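Local coordinates for protein oxidoreductase YdhF (Escherichia coli, PDB 1OG6) that binds NADPH and may act as an oxidoreductase of the aldo-keto reductase family, built on an alpha/beta barrel, at residues Gly194-Leu199 and Val204-Trp209; Ile5-Gln10 and Gln256-Ile261; Phe155-Phe160 and Ala166-Arg171. All blocks are in the same frame, centred on the assembly; numbering follows the deposited sequence.

Interaction 1: Gly194-Leu199 and Val204-Trp209. With NAP (NADP nicotinamide-adenine-dinucleotide phosphate), chain F.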
loop_
_atom_site.group_PDB
_atom_site.type_symbol
_atom_site.label_atom_id
_atom_site.label_comp_id
_atom_site.label_asym_id
_atom_site.label_seq_id
_atom_site.Cartn_x
_atom_site.Cartn_y
_atom_site.Cartn_z
ATOM N N GLY C 194 1.209 -6.498 -3.510
ATOM C CA GLY C 194 0.216 -6.838 -2.506
ATOM C C GLY C 194 -1.088 -7.392 -3.040
ATOM O O GLY C 194 -1.919 -7.870 -2.274
ATOM N N THR C 195 -1.279 -7.327 -4.351
ATOM C CA THR C 195 -2.505 -7.823 -4.960
ATOM C C THR C 195 -2.639 -9.311 -4.688
ATOM O O THR C 195 -3.654 -9.762 -4.156
ATOM C CB THR C 195 -2.526 -7.604 -6.497
ATOM O OG1 THR C 195 -2.426 -6.206 -6.801
ATOM C CG2 THR C 195 -3.814 -8.135 -7.089
ATOM N N LEU C 196 -1.619 -10.085 -5.040
ATOM C CA LEU C 196 -1.702 -11.516 -4.815
ATOM C C LEU C 196 -1.579 -11.914 -3.344
ATOM O O LEU C 196 -1.909 -13.037 -2.979
ATOM C CB LEU C 196 -0.661 -12.252 -5.656
ATOM C CG LEU C 196 -0.822 -12.131 -7.171
ATOM C CD1 LEU C 196 -0.022 -13.224 -7.832
ATOM C CD2 LEU C 196 -2.276 -12.264 -7.572
ATOM N N ASP C 197 -1.116 -11.000 -2.495
ATOM C CA ASP C 197 -0.992 -11.312 -1.070
ATOM C C ASP C 197 -2.369 -11.180 -0.409
ATOM O O ASP C 197 -2.736 -11.976 0.456
ATOM C CB ASP C 197 0.031 -10.383 -0.393
ATOM C CG ASP C 197 1.432 -10.505 -1.002
ATOM O OD1 ASP C 197 1.891 -11.651 -1.225
ATOM O OD2 ASP C 197 2.078 -9.459 -1.248
ATOM N N GLN C 198 -3.132 -10.176 -0.829
ATOM C CA GLN C 198 -4.472 -9.975 -0.303
ATOM C C GLN C 198 -5.348 -11.122 -0.784
ATOM O O GLN C 198 -6.161 -11.658 -0.039
ATOM C CB GLN C 198 -5.060 -8.651 -0.799
ATOM C CG GLN C 198 -6.584 -8.670 -0.936
ATOM C CD GLN C 198 -7.162 -7.340 -1.374
ATOM O OE1 GLN C 198 -7.574 -6.532 -0.551
ATOM N NE2 GLN C 198 -7.185 -7.105 -2.675
ATOM N N LEU C 199 -5.179 -11.495 -2.042
ATOM C CA LEU C 199 -5.974 -12.572 -2.586
ATOM C C LEU C 199 -5.688 -13.912 -1.912
ATOM O O LEU C 199 -6.598 -14.715 -1.725
ATOM C CB LEU C 199 -5.765 -12.675 -4.098
ATOM C CG LEU C 199 -6.480 -11.614 -4.930
ATOM C CD1 LEU C 199 -6.266 -11.896 -6.393
ATOM C CD2 LEU C 199 -7.949 -11.632 -4.618
ATOM N N VAL C 204 -9.186 -15.985 -1.966
ATOM C CA VAL C 204 -9.910 -15.684 -3.193
ATOM C C VAL C 204 -8.985 -16.065 -4.352
ATOM O O VAL C 204 -7.805 -15.713 -4.359
ATOM C CB VAL C 204 -10.290 -14.178 -3.257
ATOM C CG1 VAL C 204 -10.781 -13.805 -4.635
ATOM C CG2 VAL C 204 -11.387 -13.890 -2.244
ATOM N N ARG C 205 -9.515 -16.813 -5.314
ATOM C CA ARG C 205 -8.728 -17.262 -6.460
ATOM C C ARG C 205 -8.851 -16.328 -7.642
ATOM O O ARG C 205 -9.939 -16.175 -8.196
ATOM C CB ARG C 205 -9.162 -18.661 -6.906
ATOM C CG ARG C 205 -8.290 -19.804 -6.400
ATOM C CD ARG C 205 -8.625 -20.240 -4.980
ATOM N NE ARG C 205 -7.644 -19.782 -3.999
ATOM C CZ ARG C 205 -7.435 -20.374 -2.827
ATOM N NH1 ARG C 205 -8.138 -21.450 -2.499
ATOM N NH2 ARG C 205 -6.534 -19.888 -1.979
ATOM N N PRO C 206 -7.728 -15.713 -8.060
ATOM C CA PRO C 206 -7.638 -14.773 -9.180
ATOM C C PRO C 206 -7.555 -15.444 -10.532
ATOM O O PRO C 206 -6.704 -16.292 -10.733
ATOM C CB PRO C 206 -6.356 -14.020 -8.879
ATOM C CG PRO C 206 -5.498 -15.100 -8.372
ATOM C CD PRO C 206 -6.418 -15.815 -7.393
ATOM N N MET C 207 -8.439 -15.070 -11.447
ATOM C CA MET C 207 -8.413 -15.610 -12.801
ATOM C C MET C 207 -7.297 -14.815 -13.458
ATOM O O MET C 207 -7.313 -13.593 -13.429
ATOM C CB MET C 207 -9.754 -15.352 -13.484
ATOM C CG MET C 207 -10.895 -16.071 -12.783
ATOM S SD MET C 207 -12.545 -15.579 -13.268
ATOM C CE MET C 207 -12.611 -16.185 -14.946
ATOM N N ALA C 208 -6.314 -15.492 -14.031
ATOM C CA ALA C 208 -5.184 -14.784 -14.619
ATOM C C ALA C 208 -5.282 -14.621 -16.116
ATOM O O ALA C 208 -5.382 -15.602 -16.841
ATOM C CB ALA C 208 -3.899 -15.502 -14.262
ATOM N N TRP C 209 -5.241 -13.384 -16.594
ATOM C CA TRP C 209 -5.327 -13.180 -18.026
ATOM C C TRP C 209 -4.015 -12.874 -18.716
ATOM O O TRP C 209 -3.060 -12.408 -18.101
ATOM C CB TRP C 209 -6.366 -12.110 -18.384
ATOM C CG TRP C 209 -6.215 -10.730 -17.788
ATOM C CD1 TRP C 209 -6.820 -10.254 -16.653
ATOM C CD2 TRP C 209 -5.551 -9.605 -18.385
ATOM N NE1 TRP C 209 -6.589 -8.904 -16.519
ATOM C CE2 TRP C 209 -5.813 -8.481 -17.569
ATOM C CE3 TRP C 209 -4.765 -9.437 -19.535
ATOM C CZ2 TRP C 209 -5.315 -7.202 -17.870
ATOM C CZ3 TRP C 209 -4.270 -8.168 -19.834
ATOM C CH2 TRP C 209 -4.549 -7.069 -19.004
HETATM P PA NAP F . -3.151 -15.163 -23.882
HETATM O O1A NAP F . -1.916 -14.508 -23.697
HETATM O O2A NAP F . -3.581 -16.454 -23.217
HETATM O O5B NAP F . -3.388 -15.432 -25.447
HETATM C C5B NAP F . -2.289 -15.992 -26.196
HETATM C C4B NAP F . -2.524 -15.489 -27.662
HETATM O O4B NAP F . -1.361 -16.056 -28.381
HETATM C C3B NAP F . -3.746 -16.112 -28.385
HETATM O O3B NAP F . -4.342 -15.042 -29.111
HETATM C C2B NAP F . -3.220 -17.180 -29.324
HETATM O O2B NAP F . -3.804 -17.139 -30.623
HETATM C C1B NAP F . -1.686 -16.929 -29.426
HETATM N N9A NAP F . -0.960 -18.181 -29.288
HETATM C C8A NAP F . -1.131 -19.252 -28.429
HETATM N N7A NAP F . -0.264 -20.233 -28.601
HETATM C C5A NAP F . 0.528 -19.769 -29.645
HETATM C C6A NAP F . 1.627 -20.373 -30.281
HETATM N N6A NAP F . 2.167 -21.576 -30.004
HETATM N N1A NAP F . 2.238 -19.652 -31.323
HETATM N N3A NAP F . 0.681 -17.767 -31.093
HETATM C C4A NAP F . 0.096 -18.498 -30.070
HETATM O O3 NAP F . -4.310 -14.141 -23.516
HETATM P PN NAP F . -5.172 -13.158 -24.395
HETATM O O1N NAP F . -4.986 -11.703 -24.358
HETATM O O2N NAP F . -6.438 -13.813 -24.849
HETATM O O5D NAP F . -5.901 -12.790 -22.993
HETATM C C5D NAP F . -6.307 -13.795 -21.983
HETATM C C4D NAP F . -7.808 -13.781 -21.743
HETATM O O4D NAP F . -8.200 -12.931 -20.632
HETATM C C3D NAP F . -8.743 -13.385 -22.943
HETATM O O3D NAP F . -9.231 -14.536 -23.641
HETATM O O2D NAP F . -11.117 -13.186 -22.212
HETATM C C1D NAP F . -9.365 -12.120 -20.980
HETATM N N1N NAP F . -9.007 -10.661 -20.819
HETATM C C2N NAP F . -9.378 -9.933 -19.658
HETATM C C3N NAP F . -9.048 -8.580 -19.574
HETATM C C7N NAP F . -9.451 -7.797 -18.317
HETATM O O7N NAP F . -9.148 -6.632 -18.294
HETATM N N7N NAP F . -10.087 -8.370 -17.331
HETATM C C4N NAP F . -8.332 -7.897 -20.659
HETATM C C5N NAP F . -7.973 -8.661 -21.807
HETATM C C6N NAP F . -8.301 -10.046 -21.912
HETATM P P2B NAP F . -4.159 -18.453 -31.499
HETATM O O1X NAP F . -5.230 -19.504 -31.227
HETATM O O2X NAP F . -3.656 -18.222 -32.905
HETATM O O3X NAP F . -5.401 -17.618 -31.727
#

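Interaction 2: Ile5-Gln10 and Gln256-Ile261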
loop_
_atom_site.group_PDB
_atom_site.type_symbol
_atom_site.label_atom_id
_atom_site.label_comp_id
_atom_site.label_asym_id
_atom_site.label_seq_id
_atom_site.Cartn_x
_atom_site.Cartn_y
_atom_site.Cartn_z
ATOM N N ILE C 5 -12.274 -26.076 -8.754
ATOM C CA ILE C 5 -11.773 -25.236 -7.676
ATOM C C ILE C 5 -12.728 -24.128 -7.246
ATOM O O ILE C 5 -13.052 -23.240 -8.028
ATOM C CB ILE C 5 -10.418 -24.612 -8.074
ATOM C CG1 ILE C 5 -9.884 -23.750 -6.933
ATOM C CG2 ILE C 5 -10.566 -23.798 -9.347
ATOM C CD1 ILE C 5 -8.465 -23.249 -7.156
ATOM N N THR C 6 -13.187 -24.189 -5.998
ATOM C CA THR C 6 -14.089 -23.173 -5.462
ATOM C C THR C 6 -13.266 -21.894 -5.353
ATOM O O THR C 6 -12.374 -21.797 -4.516
ATOM C CB THR C 6 -14.610 -23.579 -4.068
ATOM O OG1 THR C 6 -15.503 -24.692 -4.197
ATOM C CG2 THR C 6 -15.340 -22.431 -3.406
ATOM N N ILE C 7 -13.570 -20.913 -6.191
ATOM C CA ILE C 7 -12.809 -19.673 -6.212
ATOM C C ILE C 7 -12.781 -18.792 -4.959
ATOM O O ILE C 7 -11.775 -18.151 -4.684
ATOM C CB ILE C 7 -13.222 -18.824 -7.419
ATOM C CG1 ILE C 7 -14.703 -18.491 -7.345
ATOM C CG2 ILE C 7 -12.939 -19.585 -8.696
ATOM C CD1 ILE C 7 -15.175 -17.608 -8.473
ATOM N N ALA C 8 -13.858 -18.751 -4.193
ATOM C CA ALA C 8 -13.878 -17.922 -2.997
ATOM C C ALA C 8 -14.497 -18.712 -1.860
ATOM O O ALA C 8 -14.809 -19.884 -2.025
ATOM C CB ALA C 8 -14.681 -16.662 -3.256
ATOM N N PRO C 9 -14.656 -18.095 -0.679
ATOM C CA PRO C 9 -15.254 -18.801 0.459
ATOM C C PRO C 9 -16.678 -19.301 0.204
ATOM O O PRO C 9 -16.963 -20.489 0.385
ATOM C CB PRO C 9 -15.179 -17.765 1.568
ATOM C CG PRO C 9 -13.855 -17.148 1.295
ATOM C CD PRO C 9 -13.920 -16.910 -0.208
ATOM N N GLN C 10 -17.577 -18.411 -0.200
ATOM C CA GLN C 10 -18.945 -18.830 -0.492
ATOM C C GLN C 10 -19.074 -18.914 -2.007
ATOM O O GLN C 10 -20.128 -19.230 -2.548
ATOM C CB GLN C 10 -19.951 -17.812 0.047
ATOM C CG GLN C 10 -19.603 -17.223 1.410
ATOM C CD GLN C 10 -18.987 -18.234 2.353
ATOM O OE1 GLN C 10 -19.548 -19.307 2.595
ATOM N NE2 GLN C 10 -17.824 -17.893 2.897
ATOM N N GLN C 256 -2.918 -19.376 -6.102
ATOM C CA GLN C 256 -3.587 -20.349 -6.971
ATOM C C GLN C 256 -4.475 -19.797 -8.073
ATOM O O GLN C 256 -5.691 -19.936 -8.010
ATOM C CB GLN C 256 -4.418 -21.310 -6.133
ATOM C CG GLN C 256 -3.605 -22.201 -5.228
ATOM C CD GLN C 256 -4.474 -22.929 -4.216
ATOM O OE1 GLN C 256 -5.517 -23.488 -4.571
ATOM N NE2 GLN C 256 -4.047 -22.932 -2.949
ATOM N N PRO C 257 -3.877 -19.178 -9.106
ATOM C CA PRO C 257 -4.645 -18.615 -10.218
ATOM C C PRO C 257 -5.287 -19.625 -11.180
ATOM O O PRO C 257 -4.817 -20.753 -11.309
ATOM C CB PRO C 257 -3.620 -17.718 -10.916
ATOM C CG PRO C 257 -2.327 -18.347 -10.583
ATOM C CD PRO C 257 -2.487 -18.696 -9.148
ATOM N N LEU C 258 -6.375 -19.209 -11.837
ATOM C CA LEU C 258 -7.080 -20.039 -12.823
ATOM C C LEU C 258 -6.718 -19.448 -14.174
ATOM O O LEU C 258 -7.349 -18.489 -14.614
ATOM C CB LEU C 258 -8.607 -19.950 -12.683
ATOM C CG LEU C 258 -9.324 -19.808 -11.344
ATOM C CD1 LEU C 258 -10.755 -20.191 -11.576
ATOM C CD2 LEU C 258 -8.720 -20.680 -10.263
ATOM N N PRO C 259 -5.704 -20.009 -14.853
ATOM C CA PRO C 259 -5.280 -19.499 -16.160
ATOM C C PRO C 259 -6.361 -19.499 -17.233
ATOM O O PRO C 259 -7.039 -20.493 -17.435
ATOM C CB PRO C 259 -4.092 -20.390 -16.509
ATOM C CG PRO C 259 -4.405 -21.647 -15.818
ATOM C CD PRO C 259 -4.929 -21.204 -14.486
ATOM N N ILE C 260 -6.516 -18.362 -17.907
ATOM C CA ILE C 260 -7.512 -18.217 -18.962
ATOM C C ILE C 260 -6.874 -18.427 -20.330
ATOM O O ILE C 260 -5.951 -17.713 -20.733
ATOM C CB ILE C 260 -8.179 -16.814 -18.944
ATOM C CG1 ILE C 260 -8.674 -16.471 -17.540
ATOM C CG2 ILE C 260 -9.360 -16.798 -19.889
ATOM C CD1 ILE C 260 -9.296 -15.099 -17.436
ATOM N N ILE C 261 -7.382 -19.419 -21.039
ATOM C CA ILE C 261 -6.884 -19.753 -22.355
ATOM C C ILE C 261 -7.552 -18.826 -23.369
ATOM O O ILE C 261 -8.762 -18.625 -23.330
ATOM C CB ILE C 261 -7.174 -21.243 -22.660
ATOM C CG1 ILE C 261 -6.625 -22.108 -21.521
ATOM C CG2 ILE C 261 -6.519 -21.651 -23.963
ATOM C CD1 ILE C 261 -6.912 -23.582 -21.633
#

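Interaction 3: Phe155-Phe160 and Ala166-Arg171. With NAP (NADP nicotinamide-adenine-dinucleotide phosphate), chain F.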
loop_
_atom_site.group_PDB
_atom_site.type_symbol
_atom_site.label_atom_id
_atom_site.label_comp_id
_atom_site.label_asym_id
_atom_site.label_seq_id
_atom_site.Cartn_x
_atom_site.Cartn_y
_atom_site.Cartn_z
ATOM N N PHE C 155 -20.444 -12.281 -7.615
ATOM C CA PHE C 155 -19.866 -11.035 -8.069
ATOM C C PHE C 155 -18.369 -10.972 -7.809
ATOM O O PHE C 155 -17.861 -11.610 -6.891
ATOM C CB PHE C 155 -20.576 -9.870 -7.386
ATOM C CG PHE C 155 -22.061 -9.902 -7.542
ATOM C CD1 PHE C 155 -22.856 -10.537 -6.600
ATOM C CD2 PHE C 155 -22.664 -9.336 -8.659
ATOM C CE1 PHE C 155 -24.238 -10.613 -6.764
ATOM C CE2 PHE C 155 -24.046 -9.407 -8.835
ATOM C CZ PHE C 155 -24.835 -10.048 -7.883
ATOM N N GLY C 156 -17.673 -10.202 -8.635
ATOM C CA GLY C 156 -16.241 -10.062 -8.488
ATOM C C GLY C 156 -15.766 -8.815 -9.193
ATOM O O GLY C 156 -16.548 -8.131 -9.847
ATOM N N VAL C 157 -14.477 -8.527 -9.072
ATOM C CA VAL C 157 -13.881 -7.349 -9.689
ATOM C C VAL C 157 -12.756 -7.751 -10.639
ATOM O O VAL C 157 -12.439 -8.927 -10.762
ATOM C CB VAL C 157 -13.320 -6.425 -8.607
ATOM C CG1 VAL C 157 -14.440 -5.965 -7.692
ATOM C CG2 VAL C 157 -12.280 -7.166 -7.801
ATOM N N SER C 158 -12.150 -6.783 -11.312
ATOM C CA SER C 158 -11.060 -7.087 -12.227
ATOM C C SER C 158 -10.065 -5.936 -12.325
ATOM O O SER C 158 -10.442 -4.800 -12.596
ATOM C CB SER C 158 -11.616 -7.412 -13.603
ATOM O OG SER C 158 -10.575 -7.734 -14.501
ATOM N N ASN C 159 -8.792 -6.250 -12.094
ATOM C CA ASN C 159 -7.700 -5.283 -12.129
ATOM C C ASN C 159 -7.826 -4.271 -11.001
ATOM O O ASN C 159 -7.488 -3.104 -11.166
ATOM C CB ASN C 159 -7.679 -4.556 -13.463
ATOM C CG ASN C 159 -7.696 -5.498 -14.630
ATOM O OD1 ASN C 159 -6.743 -6.231 -14.868
ATOM N ND2 ASN C 159 -8.792 -5.490 -15.370
ATOM N N PHE C 160 -8.321 -4.725 -9.855
ATOM C CA PHE C 160 -8.482 -3.863 -8.691
ATOM C C PHE C 160 -7.274 -3.901 -7.776
ATOM O O PHE C 160 -6.680 -4.950 -7.539
ATOM C CB PHE C 160 -9.695 -4.269 -7.853
ATOM C CG PHE C 160 -10.997 -3.734 -8.353
ATOM C CD1 PHE C 160 -12.010 -3.421 -7.458
ATOM C CD2 PHE C 160 -11.226 -3.568 -9.709
ATOM C CE1 PHE C 160 -13.233 -2.951 -7.900
ATOM C CE2 PHE C 160 -12.450 -3.099 -10.163
ATOM C CZ PHE C 160 -13.459 -2.789 -9.256
ATOM N N ALA C 166 -10.882 -3.728 -1.490
ATOM C CA ALA C 166 -11.381 -3.617 -0.121
ATOM C C ALA C 166 -12.495 -2.590 -0.018
ATOM O O ALA C 166 -13.473 -2.812 0.689
ATOM C CB ALA C 166 -10.251 -3.254 0.830
ATOM N N LEU C 167 -12.345 -1.466 -0.713
ATOM C CA LEU C 167 -13.369 -0.422 -0.710
ATOM C C LEU C 167 -14.740 -0.993 -1.045
ATOM O O LEU C 167 -15.688 -0.821 -0.288
ATOM C CB LEU C 167 -13.028 0.667 -1.729
ATOM C CG LEU C 167 -14.182 1.538 -2.231
ATOM C CD1 LEU C 167 -14.778 2.312 -1.092
ATOM C CD2 LEU C 167 -13.679 2.483 -3.296
ATOM N N LEU C 168 -14.834 -1.677 -2.183
ATOM C CA LEU C 168 -16.090 -2.264 -2.632
ATOM C C LEU C 168 -16.554 -3.414 -1.758
ATOM O O LEU C 168 -17.750 -3.647 -1.620
ATOM C CB LEU C 168 -15.964 -2.745 -4.077
ATOM C CG LEU C 168 -17.211 -3.367 -4.707
ATOM C CD1 LEU C 168 -18.389 -2.442 -4.530
ATOM C CD2 LEU C 168 -16.959 -3.635 -6.181
ATOM N N GLN C 169 -15.612 -4.131 -1.168
ATOM C CA GLN C 169 -15.939 -5.264 -0.308
ATOM C C GLN C 169 -16.625 -4.835 0.999
ATOM O O GLN C 169 -17.376 -5.605 1.596
ATOM C CB GLN C 169 -14.659 -6.042 0.002
ATOM C CG GLN C 169 -14.854 -7.325 0.772
ATOM C CD GLN C 169 -15.752 -8.291 0.050
ATOM O OE1 GLN C 169 -16.969 -8.151 0.068
ATOM N NE2 GLN C 169 -15.155 -9.278 -0.606
ATOM N N SER C 170 -16.366 -3.609 1.440
ATOM C CA SER C 170 -16.957 -3.094 2.669
ATOM C C SER C 170 -18.428 -2.829 2.462
ATOM O O SER C 170 -19.179 -2.677 3.421
ATOM C CB SER C 170 -16.293 -1.787 3.055
ATOM O OG SER C 170 -16.544 -0.822 2.059
ATOM N N ARG C 171 -18.823 -2.760 1.196
ATOM C CA ARG C 171 -20.203 -2.493 0.804
ATOM C C ARG C 171 -20.992 -3.744 0.447
ATOM O O ARG C 171 -22.161 -3.650 0.083
ATOM C CB ARG C 171 -20.232 -1.551 -0.403
ATOM C CG ARG C 171 -20.353 -0.076 -0.088
ATOM C CD ARG C 171 -19.206 0.437 0.745
ATOM N NE ARG C 171 -19.266 1.887 0.864
ATOM C CZ ARG C 171 -18.505 2.600 1.682
ATOM N NH1 ARG C 171 -17.627 1.992 2.459
ATOM N NH2 ARG C 171 -18.610 3.917 1.712
HETATM P PA NAP F . -3.151 -15.163 -23.882
HETATM O O1A NAP F . -1.916 -14.508 -23.697
HETATM O O2A NAP F . -3.581 -16.454 -23.217
HETATM O O5B NAP F . -3.388 -15.432 -25.447
HETATM C C5B NAP F . -2.289 -15.992 -26.196
HETATM C C4B NAP F . -2.524 -15.489 -27.662
HETATM O O4B NAP F . -1.361 -16.056 -28.381
HETATM C C3B NAP F . -3.746 -16.112 -28.385
HETATM O O3B NAP F . -4.342 -15.042 -29.111
HETATM C C2B NAP F . -3.220 -17.180 -29.324
HETATM O O2B NAP F . -3.804 -17.139 -30.623
HETATM C C1B NAP F . -1.686 -16.929 -29.426
HETATM N N9A NAP F . -0.960 -18.181 -29.288
HETATM C C8A NAP F . -1.131 -19.252 -28.429
HETATM N N7A NAP F . -0.264 -20.233 -28.601
HETATM C C5A NAP F . 0.528 -19.769 -29.645
HETATM C C6A NAP F . 1.627 -20.373 -30.281
HETATM N N6A NAP F . 2.167 -21.576 -30.004
HETATM N N1A NAP F . 2.238 -19.652 -31.323
HETATM N N3A NAP F . 0.681 -17.767 -31.093
HETATM C C4A NAP F . 0.096 -18.498 -30.070
HETATM O O3 NAP F . -4.310 -14.141 -23.516
HETATM P PN NAP F . -5.172 -13.158 -24.395
HETATM O O1N NAP F . -4.986 -11.703 -24.358
HETATM O O2N NAP F . -6.438 -13.813 -24.849
HETATM O O5D NAP F . -5.901 -12.790 -22.993
HETATM C C5D NAP F . -6.307 -13.795 -21.983
HETATM C C4D NAP F . -7.808 -13.781 -21.743
HETATM O O4D NAP F . -8.200 -12.931 -20.632
HETATM C C3D NAP F . -8.743 -13.385 -22.943
HETATM O O3D NAP F . -9.231 -14.536 -23.641
HETATM O O2D NAP F . -11.117 -13.186 -22.212
HETATM C C1D NAP F . -9.365 -12.120 -20.980
HETATM N N1N NAP F . -9.007 -10.661 -20.819
HETATM C C2N NAP F . -9.378 -9.933 -19.658
HETATM C C3N NAP F . -9.048 -8.580 -19.574
HETATM C C7N NAP F . -9.451 -7.797 -18.317
HETATM O O7N NAP F . -9.148 -6.632 -18.294
HETATM N N7N NAP F . -10.087 -8.370 -17.331
HETATM C C4N NAP F . -8.332 -7.897 -20.659
HETATM C C5N NAP F . -7.973 -8.661 -21.807
HETATM C C6N NAP F . -8.301 -10.046 -21.912
HETATM P P2B NAP F . -4.159 -18.453 -31.499
HETATM O O1X NAP F . -5.230 -19.504 -31.227
HETATM O O2X NAP F . -3.656 -18.222 -32.905
HETATM O O3X NAP F . -5.401 -17.618 -31.727
#

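Interaction 1: Gly194-Leu199 and Val204-Trp209
L199 carries the apolar half of this contact by splitting its two methyls between two partners. CD1 rests against the pyrrolidine of P206, 3.3 Å from its CB, while CD2 reaches the isopropyl group of V204 and lies 3.6 Å from CG1. With CG of L199 anti to its own carbonyl carbon (chi1 -76°), the fork can straddle both residues as the chain runs from V204 into the strand. L196, one turn earlier, adds a looser touch, CD2 to P206 CG at 4.4 Å.

The polar half is a single backbone hydrogen bond: V204 N donates a hydrogen bond to L199 O at 2.9 Å, tying the returning chain to the helix.

Ligand contact comes at the far end of the second segment. The W209 indole lies nearly parallel to the nicotinamide, whose C3N sits 3.7 Å above the centre of the indole plane; N159 OD1 accepts from NE1.

The whole forms the second half of the beta-alpha-beta unit of strand 179-182, helix 195-201 and strand 207-209. M207 and W209 lean on strand 179-182, A208 bonds to strand 258-261, and T195 packs on P162 of helix 162-169.

Interaction 2: Ile5-Gln10 and Gln256-Ile261
I5 lays its CG2 methyl against the isobutyl end of L258, 3.7 Å from CD2, and the two side chains pass each other at a slant. The contact joins the N-terminal hairpin, strand 4-6 paired antiparallel with strand 13-20, to barrel strand 258-261; in aldo-keto reductases such a hairpin closes the end of the barrel remote from the cofactor. L258 is the hub. Its second methyl, CD1, meets CG2 of I7 at 3.7 Å, so the leucine fork reaches two isoleucines two residues apart, and I7 comes at it roughly crosswise.

Both isoleucines are also held by their backbones: I5 bonds to F14 across the hairpin, whereas I7 bonds to R205, just ahead of strand 207-209. L258 bonds in turn to P206 and A208 on that side. The hydrophobic patch is thus bounded by main-chain pairing, with the R205 side chain packing on both I5 and Q256.

I260, further along strand 258-261, touches NADP, but the side chain of L258 stays about 11 Å from the cofactor. At the outer margin, CG1 of I5 is anti to the backbone N (chi1 -179°), which carries the chain out to Q256 and leaves CD1 3.9 Å from the amide oxygen OE1.

Interaction 3: Phe155-Phe160 and Ala166-Arg171
One methyl of L168 does all the touching from the helix side: CD2 reaches V157 CG1 at 3.7 Å and F160 CE1 at a looser 4.2 Å. L168 holds CG anti to the backbone N (chi1 -179°), which sends the isobutyl group off the helix towards the strand. The V157 and L168 side chains run alongside each other, pointing opposite ways, and the methyl approaches the F160 ring obliquely. F160 in turn folds back over its own strand, with V157 CB lying over the centre of one ring face, so valine and phenylalanine meet the leucine as a single apolar surface.

Between these two residues the chain turns to quite different work. S158 OG takes a hydrogen bond from the carboxamide nitrogen N7N of NADP at 2.9 Å (N-H...O angle 149°) and is also bonded to the backbone oxygen of Q180. N159 ND2 donates to the carboxamide oxygen O7N at 3.2 Å. With both ends of the amide gripped, its rotation about the bond to the nicotinamide ring is fixed.

At the C-terminal end of 166-171, R171 NH1 bonds to S170 OG at 3.0 Å, slightly out of the guanidinium plane, and to the backbone oxygen of Q201 of the third subunit, so the segment also reaches an interface between chains.

The arrangement is a beta-alpha step of the TIM barrel, from strand 152-158 into helix 162-169: hydrophobic packing towards the helix layer, and at the strand's C-terminal end the Ser-Asn pair by which aldo-keto reductases recognise the nicotinamide carboxamide.

How the interactions relate
Interactions 1 and 3 are buried and repeat one theme at two places in the barrel: a helical leucine packs against its own beta-alpha-beta unit, while the strand's far end handles the nicotinamide, by ring face in the first and by amide hydrogen bonds in the second. Interaction 2 is only partly buried, is purely apolar apart from a glutamine at its margin, and ties residues some 250 positions apart. It meets interaction 1 directly through main-chain bonds: one follows from strands 207-209 and 258-261 being neighbours, and another brings in the loop after strand 4-6. Interactions 2 and 3 share the sheet without touching, their nearest atoms about 7 Å apart.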